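Local coordinates for mandelate racemase/muconate lactonizing protein (Thermobispora bispora, PDB 3VC5) that probably catalyses the magnesium-dependent dehydration of D-glucarate to 5-dehydro-4-deoxy-D-glucarate, as a member of the enolase superfamily, at residues R81-R86 and R100-V105. Numbering follows the deposited sequence.
Sequences RAAAAR and RRVADV
V105 packs on A82 and A83 where two helices of the N-terminal capping domain of this enolase-superfamily protein meet. Helices 74-85 and 95-106 follow one another in the chain. The axes of 81-85 and 100-105 approach to 9.2 Å, with 131° between their N-to-C directions. The apolar contact is made by the CB atoms of A82 and A83 and the methyls of V105 and V102. CG1 of V105 lies anti to its own backbone N and meets A82 CB at 3.6 Å. It also touches the backbone N of A83. A83 CB lies 4.3 Å from V102 CG2. On the buried side, A83 and V102 both reach V130 of helix 123-146, while A84 turns away to V28 and V30 of strand 25-36.

The other methyl of V105, CG2, sits over the centre of one face of the R86 guanidinium, 3.8 Å from CZ. The two side chains run alongside each other with opposite headings.

One hydrogen bond joins the segments. R101 folds at its second and third torsions, which brings NH1 to the main-chain O of R86. R101 also packs on L87 and L90. NH1 donates to R86 O at 2.7 Å, with an N-H...O angle of 143°. That oxygen lies only 10° out of the R101 guanidinium plane.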
loop_
_atom_site.group_PDB
_atom_site.type_symbol
_atom_site.label_atom_id
_atom_site.label_comp_id
_atom_site.label_asym_id
_atom_site.label_seq_id
_atom_site.Cartn_x
_atom_site.Cartn_y
_atom_site.Cartn_z
ATOM N N ARG A 81 21.397 -13.759 -10.181
ATOM C CA ARG A 81 21.632 -15.173 -10.486
ATOM C C ARG A 81 21.509 -16.034 -9.233
ATOM O O ARG A 81 20.872 -17.091 -9.253
ATOM C CB ARG A 81 23.013 -15.372 -11.100
ATOM C CG ARG A 81 23.130 -14.863 -12.535
ATOM C CD ARG A 81 24.505 -15.255 -13.080
ATOM N NE ARG A 81 24.639 -15.028 -14.505
ATOM C CZ ARG A 81 25.627 -14.348 -15.066
ATOM N NH1 ARG A 81 26.610 -13.833 -14.328
ATOM N NH2 ARG A 81 25.628 -14.199 -16.386
ATOM N N ALA A 82 22.125 -15.598 -8.140
ATOM C CA ALA A 82 22.068 -16.384 -6.906
ATOM C C ALA A 82 20.621 -16.542 -6.400
ATOM O O ALA A 82 20.190 -17.643 -6.011
ATOM C CB ALA A 82 22.928 -15.719 -5.842
ATOM N N ALA A 83 19.861 -15.451 -6.414
ATOM C CA ALA A 83 18.464 -15.520 -6.000
ATOM C C ALA A 83 17.641 -16.406 -6.949
ATOM O O ALA A 83 16.826 -17.235 -6.500
ATOM C CB ALA A 83 17.860 -14.108 -5.906
ATOM N N ALA A 84 17.874 -16.267 -8.260
ATOM C CA ALA A 84 17.124 -17.027 -9.238
ATOM C C ALA A 84 17.265 -18.521 -8.980
ATOM O O ALA A 84 16.290 -19.264 -9.081
ATOM C CB ALA A 84 17.602 -16.700 -10.645
ATOM N N ALA A 85 18.482 -18.950 -8.635
ATOM C CA ALA A 85 18.777 -20.370 -8.436
ATOM C C ALA A 85 18.026 -20.963 -7.239
ATOM O O ALA A 85 17.880 -22.198 -7.142
ATOM C CB ALA A 85 20.292 -20.582 -8.281
ATOM N N ARG A 86 17.540 -20.090 -6.345
ATOM C CA ARG A 86 16.874 -20.517 -5.127
ATOM C C ARG A 86 15.343 -20.326 -5.178
ATOM O O ARG A 86 14.667 -20.520 -4.167
ATOM C CB ARG A 86 17.496 -19.846 -3.885
ATOM C CG ARG A 86 18.992 -20.123 -3.721
ATOM C CD ARG A 86 19.277 -21.042 -2.563
ATOM N NE ARG A 86 18.801 -20.491 -1.291
ATOM C CZ ARG A 86 19.536 -19.751 -0.458
ATOM N NH1 ARG A 86 20.800 -19.457 -0.749
ATOM N NH2 ARG A 86 19.008 -19.305 0.676
ATOM N N ARG A 100 11.226 -12.945 1.057
ATOM C CA ARG A 100 12.074 -13.449 2.160
ATOM C C ARG A 100 13.229 -14.302 1.624
ATOM O O ARG A 100 14.344 -14.207 2.131
ATOM C CB ARG A 100 11.245 -14.248 3.171
ATOM C CG ARG A 100 10.298 -13.388 4.006
ATOM C CD ARG A 100 9.788 -14.144 5.246
ATOM N NE ARG A 100 9.282 -15.465 4.887
ATOM C CZ ARG A 100 8.018 -15.730 4.563
ATOM N NH1 ARG A 100 7.101 -14.768 4.557
ATOM N NH2 ARG A 100 7.673 -16.970 4.241
ATOM N N ARG A 101 12.988 -15.085 0.565
ATOM C CA ARG A 101 14.058 -15.892 -0.035
ATOM C C ARG A 101 15.139 -14.992 -0.655
ATOM O O ARG A 101 16.344 -15.230 -0.483
ATOM C CB ARG A 101 13.464 -16.846 -1.096
ATOM C CG ARG A 101 14.444 -17.828 -1.753
ATOM C CD ARG A 101 14.985 -18.923 -0.816
ATOM N NE ARG A 101 13.952 -19.697 -0.115
ATOM C CZ ARG A 101 13.310 -20.772 -0.586
ATOM N NH1 ARG A 101 13.541 -21.238 -1.816
ATOM N NH2 ARG A 101 12.411 -21.392 0.182
ATOM N N VAL A 102 14.713 -13.940 -1.348
ATOM C CA VAL A 102 15.674 -12.987 -1.915
ATOM C C VAL A 102 16.485 -12.335 -0.775
ATOM O O VAL A 102 17.721 -12.189 -0.870
ATOM C CB VAL A 102 14.970 -11.918 -2.750
ATOM C CG1 VAL A 102 15.935 -10.783 -3.097
ATOM C CG2 VAL A 102 14.377 -12.519 -4.039
ATOM N N ALA A 103 15.793 -11.927 0.289
ATOM C CA ALA A 103 16.489 -11.341 1.456
ATOM C C ALA A 103 17.514 -12.298 2.054
ATOM O O ALA A 103 18.622 -11.894 2.409
ATOM C CB ALA A 103 15.500 -10.892 2.519
ATOM N N ASP A 104 17.160 -13.580 2.145
ATOM C CA ASP A 104 18.119 -14.593 2.608
ATOM C C ASP A 104 19.349 -14.680 1.697
ATOM O O ASP A 104 20.490 -14.828 2.154
ATOM C CB ASP A 104 17.446 -15.974 2.688
ATOM C CG ASP A 104 16.442 -16.083 3.794
ATOM O OD1 ASP A 104 16.464 -15.279 4.759
ATOM O OD2 ASP A 104 15.640 -17.052 3.721
ATOM N N VAL A 105 19.127 -14.627 0.390
ATOM C CA VAL A 105 20.239 -14.788 -0.527
ATOM C C VAL A 105 21.153 -13.571 -0.472
ATOM O O VAL A 105 22.373 -13.703 -0.432
ATOM C CB VAL A 105 19.751 -15.040 -1.978
ATOM C CG1 VAL A 105 20.924 -15.000 -2.954
ATOM C CG2 VAL A 105 19.035 -16.378 -2.072
#